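Local coordinates for protein glutathione uptake transporter (Shewanella oneidensis, PDB 4UVM) that probably carries small peptides across the membrane as a proton-coupled symporter of the POT family, within the major facilitator superfamily, at residues 11-16 and 135-140; 34-39 and 58-63; 243-248 and 266-271. One frame throughout, in Å; residues are numbered along the deposited sequence.

Interaction 1: residues 11-16 and 135-140; sequences PRQIPY and GDQFDQ. With 78N ((2R)-2,3-dihydroxypropyl(7Z)-pentadec-7-enoate), chain F.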
loop_
_atom_site.group_PDB
_atom_site.type_symbol
_atom_site.label_atom_id
_atom_site.label_comp_id
_atom_site.label_asym_id
_atom_site.label_seq_id
_atom_site.Cartn_x
_atom_site.Cartn_y
_atom_site.Cartn_z
ATOM N N PRO A 11 -12.398 8.353 27.007
ATOM C CA PRO A 11 -11.105 8.073 27.634
ATOM C C PRO A 11 -10.140 9.233 27.421
ATOM O O PRO A 11 -9.955 9.670 26.286
ATOM C CB PRO A 11 -10.623 6.801 26.921
ATOM C CG PRO A 11 -11.565 6.575 25.801
ATOM C CD PRO A 11 -12.827 7.276 26.103
ATOM N N ARG A 12 -9.547 9.728 28.503
ATOM C CA ARG A 12 -8.736 10.945 28.466
ATOM C C ARG A 12 -7.440 10.797 27.671
ATOM O O ARG A 12 -6.760 11.785 27.389
ATOM C CB ARG A 12 -8.408 11.400 29.891
ATOM C CG ARG A 12 -9.605 11.921 30.672
ATOM C CD ARG A 12 -9.879 13.388 30.369
ATOM N NE ARG A 12 -11.128 13.848 30.969
ATOM C CZ ARG A 12 -11.449 15.125 31.150
ATOM N NH1 ARG A 12 -10.605 16.082 30.786
ATOM N NH2 ARG A 12 -12.612 15.447 31.705
ATOM N N GLN A 13 -7.097 9.565 27.313
ATOM C CA GLN A 13 -5.871 9.308 26.566
ATOM C C GLN A 13 -6.039 9.535 25.066
ATOM O O GLN A 13 -5.070 9.849 24.371
ATOM C CB GLN A 13 -5.388 7.881 26.816
ATOM C CG GLN A 13 -6.498 6.846 26.827
ATOM C CD GLN A 13 -6.920 6.480 28.233
ATOM O OE1 GLN A 13 -8.087 6.202 28.492
ATOM N NE2 GLN A 13 -5.965 6.475 29.151
ATOM N N ILE A 14 -7.265 9.374 24.574
ATOM C CA ILE A 14 -7.554 9.481 23.142
ATOM C C ILE A 14 -7.072 10.787 22.486
ATOM O O ILE A 14 -6.497 10.737 21.400
ATOM C CB ILE A 14 -9.067 9.307 22.872
ATOM C CG1 ILE A 14 -9.511 7.895 23.260
ATOM C CG2 ILE A 14 -9.405 9.598 21.417
ATOM C CD1 ILE A 14 -8.729 6.792 22.566
ATOM N N PRO A 15 -7.283 11.954 23.133
ATOM C CA PRO A 15 -6.794 13.182 22.489
ATOM C C PRO A 15 -5.292 13.194 22.208
ATOM O O PRO A 15 -4.871 13.825 21.248
ATOM C CB PRO A 15 -7.154 14.271 23.501
ATOM C CG PRO A 15 -8.331 13.742 24.203
ATOM C CD PRO A 15 -8.087 12.267 24.329
ATOM N N TYR A 16 -4.504 12.509 23.028
ATOM C CA TYR A 16 -3.060 12.457 22.824
ATOM C C TYR A 16 -2.674 11.544 21.660
ATOM O O TYR A 16 -1.577 11.659 21.118
ATOM C CB TYR A 16 -2.354 11.995 24.102
ATOM C CG TYR A 16 -2.506 12.950 25.257
ATOM C CD1 TYR A 16 -3.601 12.870 26.107
ATOM C CD2 TYR A 16 -1.560 13.937 25.494
ATOM C CE1 TYR A 16 -3.750 13.743 27.163
ATOM C CE2 TYR A 16 -1.702 14.816 26.551
ATOM C CZ TYR A 16 -2.800 14.713 27.382
ATOM O OH TYR A 16 -2.952 15.582 28.436
ATOM N N GLY A 135 -7.472 1.436 19.705
ATOM C CA GLY A 135 -8.642 0.592 19.839
ATOM C C GLY A 135 -8.804 -0.027 21.212
ATOM O O GLY A 135 -9.916 -0.076 21.742
ATOM N N ASP A 136 -7.706 -0.498 21.799
ATOM C CA ASP A 136 -7.795 -1.169 23.093
ATOM C C ASP A 136 -7.688 -0.183 24.258
ATOM O O ASP A 136 -7.201 -0.524 25.335
ATOM C CB ASP A 136 -6.736 -2.278 23.210
ATOM C CG ASP A 136 -5.319 -1.780 23.010
ATOM O OD1 ASP A 136 -5.018 -0.628 23.383
ATOM O OD2 ASP A 136 -4.492 -2.560 22.493
ATOM N N GLN A 137 -8.149 1.041 24.031
ATOM C CA GLN A 137 -8.276 2.023 25.100
ATOM C C GLN A 137 -9.739 2.123 25.507
ATOM O O GLN A 137 -10.095 2.865 26.423
ATOM C CB GLN A 137 -7.750 3.391 24.659
ATOM C CG GLN A 137 -6.310 3.380 24.173
ATOM C CD GLN A 137 -5.322 3.058 25.275
ATOM O OE1 GLN A 137 -5.518 3.438 26.430
ATOM N NE2 GLN A 137 -4.249 2.357 24.921
ATOM N N PHE A 138 -10.582 1.370 24.807
ATOM C CA PHE A 138 -12.014 1.362 25.071
ATOM C C PHE A 138 -12.439 0.032 25.678
ATOM O O PHE A 138 -12.033 -1.031 25.202
ATOM C CB PHE A 138 -12.805 1.623 23.785
ATOM C CG PHE A 138 -12.512 2.951 23.146
ATOM C CD1 PHE A 138 -13.246 4.074 23.486
ATOM C CD2 PHE A 138 -11.508 3.074 22.200
ATOM C CE1 PHE A 138 -12.981 5.297 22.899
ATOM C CE2 PHE A 138 -11.237 4.295 21.611
ATOM C CZ PHE A 138 -11.976 5.408 21.962
ATOM N N ASP A 139 -13.248 0.090 26.732
ATOM C CA ASP A 139 -13.834 -1.120 27.292
ATOM C C ASP A 139 -15.259 -1.276 26.776
ATOM O O ASP A 139 -15.669 -0.561 25.859
ATOM C CB ASP A 139 -13.795 -1.090 28.823
ATOM C CG ASP A 139 -14.464 0.144 29.408
ATOM O OD1 ASP A 139 -14.776 1.080 28.643
ATOM O OD2 ASP A 139 -14.666 0.183 30.640
ATOM N N GLN A 140 -16.010 -2.204 27.362
ATOM C CA GLN A 140 -17.373 -2.477 26.911
ATOM C C GLN A 140 -18.286 -1.270 27.110
ATOM O O GLN A 140 -19.231 -1.062 26.345
ATOM C CB GLN A 140 -17.950 -3.694 27.639
ATOM C CG GLN A 140 -17.529 -5.035 27.045
ATOM C CD GLN A 140 -16.044 -5.323 27.213
ATOM O OE1 GLN A 140 -15.433 -4.935 28.210
ATOM N NE2 GLN A 140 -15.459 -6.003 26.231
HETATM O O22 78N F . -12.819 15.522 23.634
HETATM C C19 78N F . -12.996 14.316 22.987
HETATM C C18 78N F . -11.800 13.676 22.371
HETATM O O20 78N F . -11.968 12.311 22.415
HETATM C C17 78N F . -11.619 14.095 20.945
HETATM O O16 78N F . -10.330 14.354 20.497
HETATM C C8 78N F . -9.832 15.642 20.521
HETATM O O15 78N F . -10.547 16.568 20.889
HETATM C C7 78N F . -8.406 15.905 20.098
HETATM C C6 78N F . -8.153 16.886 18.985
HETATM C C5 78N F . -6.720 17.236 18.670
HETATM C C4 78N F . -6.387 17.610 17.252
HETATM C C3 78N F . -4.948 17.896 16.916
HETATM C C2 78N F . -4.210 18.872 17.803
HETATM C C1 78N F . -2.987 19.394 17.419
HETATM C C9 78N F . -2.371 18.996 16.098
HETATM C C10 78N F . -1.122 19.715 15.678
HETATM C C11 78N F . -0.901 21.093 16.223
HETATM C C12 78N F . 0.454 21.402 16.767
HETATM C C13 78N F . 1.526 21.744 15.792
HETATM C C15 78N F . 3.736 22.944 15.324
HETATM C C14 78N F . 2.698 22.520 16.308
#
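Gln137 OE1, which accepts a hydrogen bond from the backbone N of Ile203, also meets Gln13 across the contact, lying 3.6 Å from Gln13 CG. The two amide planes are turned 47° apart and merely pack. Gln137 NE2 donates instead to Phe133 O, so both ends of this buried amide have partners and its rotation is probably fixed. With CG anti to the carbonyl carbon (chi1 -61°), the outer carbons of the Phe138 ring reach the N-terminal turn: Pro11 CG comes within 3.5 Å of CE1, while the CD1 methyl of Ile14 lies 3.6 Å from CZ. Both side chains cross that of Phe138 at about a right angle, their carbons lying obliquely to the ring. Replacing Phe138 by an alanine would probably leave Pro11 CG and Ile14 CD1 without the ring they pack on, opening a gap between the turn and the 135-140 loop. A type I turn from Pro11 to Ile14 presents these two residues together. Ile14 CG2 and the Pro15 ring border a bound monoacylglycerol. The contact thus packs the start of helix 14-32 on the connection between helices 127-135 and 143-175, where Phe138 also touches Lys143, Ala146 and Ala149.

Interaction 2: residues 34-39 and 58-63; sequences ILTPFL and DVFHSF. With 78M ((2S)-2,3-dihydroxypropyl(7Z)-pentadec-7-enoate), chain B.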
loop_
_atom_site.group_PDB
_atom_site.type_symbol
_atom_site.label_atom_id
_atom_site.label_comp_id
_atom_site.label_asym_id
_atom_site.label_seq_id
_atom_site.Cartn_x
_atom_site.Cartn_y
_atom_site.Cartn_z
ATOM N N ILE A 34 6.081 15.565 -2.281
ATOM C CA ILE A 34 7.091 16.368 -2.967
ATOM C C ILE A 34 8.354 15.550 -3.187
ATOM O O ILE A 34 9.411 16.089 -3.510
ATOM C CB ILE A 34 7.464 17.645 -2.189
ATOM C CG1 ILE A 34 8.147 17.288 -0.872
ATOM C CG2 ILE A 34 6.238 18.522 -1.960
ATOM C CD1 ILE A 34 8.666 18.481 -0.119
ATOM N N LEU A 35 8.244 14.241 -3.004
ATOM C CA LEU A 35 9.401 13.372 -3.143
ATOM C C LEU A 35 9.795 13.240 -4.611
ATOM O O LEU A 35 10.967 13.378 -4.961
ATOM C CB LEU A 35 9.115 11.999 -2.531
ATOM C CG LEU A 35 10.292 11.028 -2.450
ATOM C CD1 LEU A 35 11.447 11.652 -1.685
ATOM C CD2 LEU A 35 9.860 9.726 -1.800
ATOM N N THR A 36 8.810 12.985 -5.468
ATOM C CA THR A 36 9.054 12.849 -6.904
ATOM C C THR A 36 9.500 14.154 -7.581
ATOM O O THR A 36 10.412 14.122 -8.411
ATOM C CB THR A 36 7.807 12.305 -7.640
ATOM O OG1 THR A 36 7.326 11.133 -6.970
ATOM C CG2 THR A 36 8.144 11.964 -9.088
ATOM N N PRO A 37 8.866 15.299 -7.248
ATOM C CA PRO A 37 9.409 16.555 -7.787
ATOM C C PRO A 37 10.845 16.845 -7.365
ATOM O O PRO A 37 11.644 17.248 -8.206
ATOM C CB PRO A 37 8.473 17.614 -7.210
ATOM C CG PRO A 37 7.191 16.899 -7.043
ATOM C CD PRO A 37 7.569 15.530 -6.582
ATOM N N PHE A 38 11.160 16.654 -6.088
ATOM C CA PHE A 38 12.510 16.890 -5.582
ATOM C C PHE A 38 13.569 16.043 -6.284
ATOM O O PHE A 38 14.681 16.508 -6.529
ATOM C CB PHE A 38 12.557 16.618 -4.081
ATOM C CG PHE A 38 13.949 16.513 -3.527
ATOM C CD1 PHE A 38 14.720 17.645 -3.338
ATOM C CD2 PHE A 38 14.481 15.280 -3.177
ATOM C CE1 PHE A 38 15.996 17.550 -2.824
ATOM C CE2 PHE A 38 15.758 15.183 -2.659
ATOM C CZ PHE A 38 16.514 16.319 -2.481
ATOM N N LEU A 39 13.229 14.795 -6.593
ATOM C CA LEU A 39 14.169 13.903 -7.265
ATOM C C LEU A 39 14.469 14.388 -8.681
ATOM O O LEU A 39 15.594 14.276 -9.161
ATOM C CB LEU A 39 13.629 12.472 -7.307
ATOM C CG LEU A 39 13.533 11.732 -5.971
ATOM C CD1 LEU A 39 12.876 10.368 -6.149
ATOM C CD2 LEU A 39 14.904 11.590 -5.335
ATOM N N ASP A 58 11.869 4.526 -9.453
ATOM C CA ASP A 58 12.467 3.422 -8.718
ATOM C C ASP A 58 12.660 3.801 -7.256
ATOM O O ASP A 58 12.303 3.042 -6.358
ATOM C CB ASP A 58 13.802 3.016 -9.341
ATOM C CG ASP A 58 13.667 2.617 -10.799
ATOM O OD1 ASP A 58 12.540 2.284 -11.229
ATOM O OD2 ASP A 58 14.692 2.635 -11.514
ATOM N N VAL A 59 13.212 4.989 -7.032
ATOM C CA VAL A 59 13.461 5.486 -5.687
ATOM C C VAL A 59 12.166 5.625 -4.892
ATOM O O VAL A 59 12.083 5.197 -3.740
ATOM C CB VAL A 59 14.192 6.843 -5.729
ATOM C CG1 VAL A 59 14.333 7.425 -4.331
ATOM C CG2 VAL A 59 15.549 6.680 -6.374
ATOM N N PHE A 60 11.153 6.214 -5.519
ATOM C CA PHE A 60 9.868 6.421 -4.870
ATOM C C PHE A 60 9.192 5.107 -4.496
ATOM O O PHE A 60 8.761 4.927 -3.360
ATOM C CB PHE A 60 8.942 7.237 -5.774
ATOM C CG PHE A 60 7.583 7.487 -5.182
ATOM C CD1 PHE A 60 7.391 8.502 -4.258
ATOM C CD2 PHE A 60 6.497 6.717 -5.558
ATOM C CE1 PHE A 60 6.146 8.738 -3.716
ATOM C CE2 PHE A 60 5.246 6.949 -5.017
ATOM C CZ PHE A 60 5.074 7.962 -4.094
ATOM N N HIS A 61 9.098 4.194 -5.456
ATOM C CA HIS A 61 8.341 2.963 -5.255
ATOM C C HIS A 61 9.107 1.923 -4.440
ATOM O O HIS A 61 8.497 1.051 -3.825
ATOM C CB HIS A 61 7.915 2.373 -6.601
ATOM C CG HIS A 61 6.899 3.199 -7.324
ATOM N ND1 HIS A 61 5.562 3.203 -6.984
ATOM C CD2 HIS A 61 7.022 4.054 -8.368
ATOM C CE1 HIS A 61 4.908 4.022 -7.788
ATOM N NE2 HIS A 61 5.770 4.550 -8.636
ATOM N N SER A 62 10.435 2.005 -4.435
ATOM C CA SER A 62 11.226 1.179 -3.528
ATOM C C SER A 62 11.015 1.674 -2.111
ATOM O O SER A 62 11.116 0.916 -1.147
ATOM C CB SER A 62 12.711 1.217 -3.884
ATOM O OG SER A 62 12.946 0.593 -5.131
ATOM N N PHE A 63 10.730 2.964 -1.996
ATOM C CA PHE A 63 10.449 3.564 -0.707
ATOM C C PHE A 63 9.090 3.112 -0.195
ATOM O O PHE A 63 8.949 2.740 0.970
ATOM C CB PHE A 63 10.496 5.085 -0.799
ATOM C CG PHE A 63 9.910 5.768 0.391
ATOM C CD1 PHE A 63 10.551 5.714 1.616
ATOM C CD2 PHE A 63 8.715 6.456 0.292
ATOM C CE1 PHE A 63 10.014 6.333 2.718
ATOM C CE2 PHE A 63 8.173 7.080 1.394
ATOM C CZ PHE A 63 8.824 7.017 2.607
HETATM O O21 78M B . 19.423 3.908 -7.502
HETATM C C20 78M B . 18.330 3.763 -8.335
HETATM C C18 78M B . 17.632 2.446 -8.338
HETATM O O19 78M B . 16.891 2.322 -9.493
HETATM C C17 78M B . 16.726 2.325 -7.155
HETATM O O2 78M B . 16.996 3.139 -6.066
HETATM C C1 78M B . 16.688 2.696 -4.796
HETATM O O1 78M B . 16.345 1.533 -4.619
HETATM C C2 78M B . 16.766 3.635 -3.620
HETATM C C3 78M B . 15.621 3.604 -2.647
HETATM C C4 78M B . 15.946 3.771 -1.188
HETATM C C5 78M B . 14.812 3.740 -0.206
HETATM C C6 78M B . 14.447 2.400 0.372
HETATM C C7 78M B . 13.622 2.390 1.638
HETATM C C8 78M B . 13.105 1.204 2.128
HETATM C C9 78M B . 13.352 -0.102 1.411
HETATM C C10 78M B . 13.051 -1.357 2.179
HETATM C C11 78M B . 13.244 -2.660 1.468
HETATM C C12 78M B . 12.335 -3.800 1.795
HETATM C C13 78M B . 12.502 -5.023 0.960
HETATM C C15 78M B . 10.808 -6.938 1.052
HETATM C C14 78M B . 12.092 -6.344 1.533
#
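Apolar contacts carry most of the join between Leu35, Thr36 and Leu39 and the helix bearing Val59, Phe60 and Phe63. A single methyl of Leu35, CD2, serves both rings, at 3.7 Å from Phe60 CD1 and 4.0 Å from Phe63 CD2; the Leu35 CG, anti to the backbone N (chi1 -173°), places the methyl where it touches both. One turn on, Leu39 CD1 rests on Val59 CG1 at 3.8 Å. The short helical segments run roughly antiparallel, inclined at 148°, with axes 10.2 Å apart, a spacing that these large side chains fill.

Polar groups find their partners away from the interface. Thr36 OG1 lies beside Phe60 CD1 but is hydrogen-bonded to Ala319 O. On the far side of 58-63, Asp58 O accepts from both Ser62 N and Ser62 OG, the hydroxyl at 2.8 Å, and the two donors arrive from opposite faces of the carbonyl plane.

A monoacylglycerol lines that outer side, its O19 hydroxyl 3.0 Å from Asp58 OD2.

The contact joins helices 35-43 and 49-67, its centre about 15 Å from the centre of the chain. Helix 109-125 flanks it through Phe112, Tyr113 and Leu116, while helix 439-463 takes Asp58, His61 and Ser62, so that helix 49-67 stands between segments of the N- and C-terminal halves.

Interaction 3: residues 243-248 and 266-271; sequences VSAAYA and VLVMGF. With 78N ((2R)-2,3-dihydroxypropyl(7Z)-pentadec-7-enoate), chain D.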
loop_
_atom_site.group_PDB
_atom_site.type_symbol
_atom_site.label_atom_id
_atom_site.label_comp_id
_atom_site.label_asym_id
_atom_site.label_seq_id
_atom_site.Cartn_x
_atom_site.Cartn_y
_atom_site.Cartn_z
ATOM N N VAL A 243 14.399 -22.249 -4.482
ATOM C CA VAL A 243 15.339 -22.226 -5.596
ATOM C C VAL A 243 15.092 -20.999 -6.472
ATOM O O VAL A 243 16.030 -20.294 -6.848
ATOM C CB VAL A 243 15.239 -23.509 -6.453
ATOM C CG1 VAL A 243 16.002 -23.342 -7.758
ATOM C CG2 VAL A 243 15.761 -24.707 -5.679
ATOM N N SER A 244 13.820 -20.751 -6.780
ATOM C CA SER A 244 13.423 -19.611 -7.601
ATOM C C SER A 244 13.836 -18.287 -6.977
ATOM O O SER A 244 14.342 -17.398 -7.663
ATOM C CB SER A 244 11.913 -19.620 -7.829
ATOM O OG SER A 244 11.518 -20.769 -8.551
ATOM N N ALA A 245 13.609 -18.159 -5.674
ATOM C CA ALA A 245 13.998 -16.961 -4.944
ATOM C C ALA A 245 15.494 -16.725 -5.089
ATOM O O ALA A 245 15.939 -15.590 -5.259
ATOM C CB ALA A 245 13.619 -17.079 -3.479
ATOM N N ALA A 246 16.261 -17.809 -5.033
ATOM C CA ALA A 246 17.710 -17.732 -5.171
ATOM C C ALA A 246 18.093 -17.249 -6.564
ATOM O O ALA A 246 19.078 -16.534 -6.732
ATOM C CB ALA A 246 18.345 -19.084 -4.880
ATOM N N TYR A 247 17.302 -17.639 -7.560
ATOM C CA TYR A 247 17.528 -17.203 -8.932
ATOM C C TYR A 247 17.199 -15.725 -9.094
ATOM O O TYR A 247 17.720 -15.058 -9.988
ATOM C CB TYR A 247 16.694 -18.033 -9.909
ATOM C CG TYR A 247 16.890 -17.648 -11.361
ATOM C CD1 TYR A 247 18.156 -17.648 -11.934
ATOM C CD2 TYR A 247 15.810 -17.302 -12.164
ATOM C CE1 TYR A 247 18.340 -17.303 -13.261
ATOM C CE2 TYR A 247 15.983 -16.957 -13.492
ATOM C CZ TYR A 247 17.252 -16.959 -14.037
ATOM O OH TYR A 247 17.437 -16.617 -15.360
ATOM N N ALA A 248 16.323 -15.219 -8.230
ATOM C CA ALA A 248 15.971 -13.805 -8.242
ATOM C C ALA A 248 16.975 -13.001 -7.426
ATOM O O ALA A 248 17.342 -11.884 -7.793
ATOM C CB ALA A 248 14.564 -13.598 -7.707
ATOM N N VAL A 266 8.044 -12.859 -2.786
ATOM C CA VAL A 266 6.818 -13.226 -3.487
ATOM C C VAL A 266 6.846 -14.683 -3.936
ATOM O O VAL A 266 5.895 -15.432 -3.705
ATOM C CB VAL A 266 6.578 -12.320 -4.711
ATOM C CG1 VAL A 266 5.522 -12.925 -5.629
ATOM C CG2 VAL A 266 6.167 -10.927 -4.263
ATOM N N LEU A 267 7.943 -15.081 -4.573
ATOM C CA LEU A 267 8.100 -16.454 -5.041
ATOM C C LEU A 267 8.023 -17.447 -3.890
ATOM O O LEU A 267 7.382 -18.491 -4.004
ATOM C CB LEU A 267 9.428 -16.623 -5.779
ATOM C CG LEU A 267 9.562 -15.895 -7.113
ATOM C CD1 LEU A 267 10.984 -16.020 -7.627
ATOM C CD2 LEU A 267 8.567 -16.443 -8.121
ATOM N N VAL A 268 8.680 -17.118 -2.781
ATOM C CA VAL A 268 8.684 -17.993 -1.616
ATOM C C VAL A 268 7.272 -18.166 -1.077
ATOM O O VAL A 268 6.764 -19.284 -1.019
ATOM C CB VAL A 268 9.604 -17.462 -0.500
ATOM C CG1 VAL A 268 9.303 -18.157 0.816
ATOM C CG2 VAL A 268 11.064 -17.667 -0.883
ATOM N N MET A 269 6.629 -17.064 -0.704
ATOM C CA MET A 269 5.291 -17.146 -0.129
ATOM C C MET A 269 4.274 -17.623 -1.163
ATOM O O MET A 269 3.236 -18.178 -0.811
ATOM C CB MET A 269 4.864 -15.795 0.452
ATOM C CG MET A 269 4.180 -14.874 -0.538
ATOM S SD MET A 269 3.438 -13.454 0.283
ATOM C CE MET A 269 4.909 -12.625 0.876
ATOM N N GLY A 270 4.577 -17.411 -2.438
ATOM C CA GLY A 270 3.688 -17.832 -3.504
ATOM C C GLY A 270 3.701 -19.335 -3.698
ATOM O O GLY A 270 2.651 -19.958 -3.825
ATOM N N PHE A 271 4.896 -19.919 -3.716
ATOM C CA PHE A 271 5.043 -21.359 -3.922
ATOM C C PHE A 271 4.787 -22.164 -2.649
ATOM O O PHE A 271 4.249 -23.271 -2.711
ATOM C CB PHE A 271 6.434 -21.687 -4.470
ATOM C CG PHE A 271 6.533 -21.598 -5.966
ATOM C CD1 PHE A 271 5.777 -22.435 -6.773
ATOM C CD2 PHE A 271 7.391 -20.691 -6.568
ATOM C CE1 PHE A 271 5.866 -22.361 -8.152
ATOM C CE2 PHE A 271 7.485 -20.615 -7.948
ATOM C CZ PHE A 271 6.721 -21.452 -8.739
HETATM O O22 78N D . 0.222 -12.405 12.642
HETATM C C19 78N D . 0.516 -12.384 11.292
HETATM C C18 78N D . 1.125 -13.603 10.691
HETATM O O20 78N D . 0.318 -14.683 10.949
HETATM C C17 78N D . 1.255 -13.444 9.211
HETATM O O16 78N D . 2.266 -14.131 8.550
HETATM C C8 78N D . 2.636 -13.731 7.279
HETATM O O15 78N D . 2.209 -12.674 6.829
HETATM C C7 78N D . 3.554 -14.586 6.438
HETATM C C6 78N D . 4.881 -14.017 6.010
HETATM C C5 78N D . 5.039 -13.600 4.567
HETATM C C4 78N D . 6.433 -13.391 4.036
HETATM C C3 78N D . 7.157 -14.595 3.492
HETATM C C2 78N D . 8.184 -15.255 4.389
HETATM C C1 78N D . 8.160 -16.620 4.647
HETATM C C9 78N D . 7.102 -17.520 4.042
HETATM C C10 78N D . 6.070 -18.107 4.965
HETATM C C11 78N D . 4.965 -18.916 4.357
HETATM C C12 78N D . 3.864 -18.161 3.688
HETATM C C13 78N D . 2.675 -18.920 3.206
HETATM C C15 78N D . 1.665 -17.025 1.825
HETATM C C14 78N D . 1.467 -18.114 2.831
#
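The segments 243-248 and 266-271 run close to antiparallel (167°), their axes 8.6 Å apart, and come closest at Ala245 and Leu267, whose CA atoms are separated by 5.9 Å. Small residues on one helix permit this approach. Leu267 reaches across with its CD1 methyl, which settles over the backbone of the opposing helix, 3.6 Å from Ser244 O and 3.7 Å from Ser244 CB, with Ala248 CB more distant at 4.3 Å. Its CG stands anti to the carbonyl carbon (chi1 -68°) and the chain beyond is extended, carrying the methyl onto Ser244. To one flank, Ala245 CB meets Val268 CG2 at 3.7 Å. To the other, Phe271 CE2 comes loosely within 4.1 Å of Ser244 OG; that hydroxyl is hydrogen-bonded to Ile240 O of its own helix, so its polar demand is met.

The two branches of Val268 divide the work, CG1 facing a monoacylglycerol chain 4.0 Å away at C9. Met269 lies along the same lipid with its CE methyl, and touches Phe445 and Leu448 of helix 439-463.

These helices correspond to the extra hairpin that bacterial POT transporters carry between their two six-helix bundles. Between these two segments the join rests on van der Waals packing, consistent with a membrane-embedded pair, one of whose helices borders bound lipid; it would probably tolerate small shifts of one helix along the other.

Overall arrangement
From the N terminus, residues 11-16 open the longest of the three loops, which interaction 1 closes at 135-140 after about 120 mostly helical residues, bringing the start of helix 14-32 to the turn before helix 143-175. Within that loop lies interaction 2, a short closure between the consecutive helices 35-43 and 49-67, its centre 36 Å from that of interaction 1. Interaction 3 follows in series, pairing the neighbouring helices 233-250 and 257-278 beyond the N-terminal bundle. None of the contacts touch; interactions 2 and 3 are nearest, about 12 Å between closest atoms, and helix 439-463 packs against one helix of each.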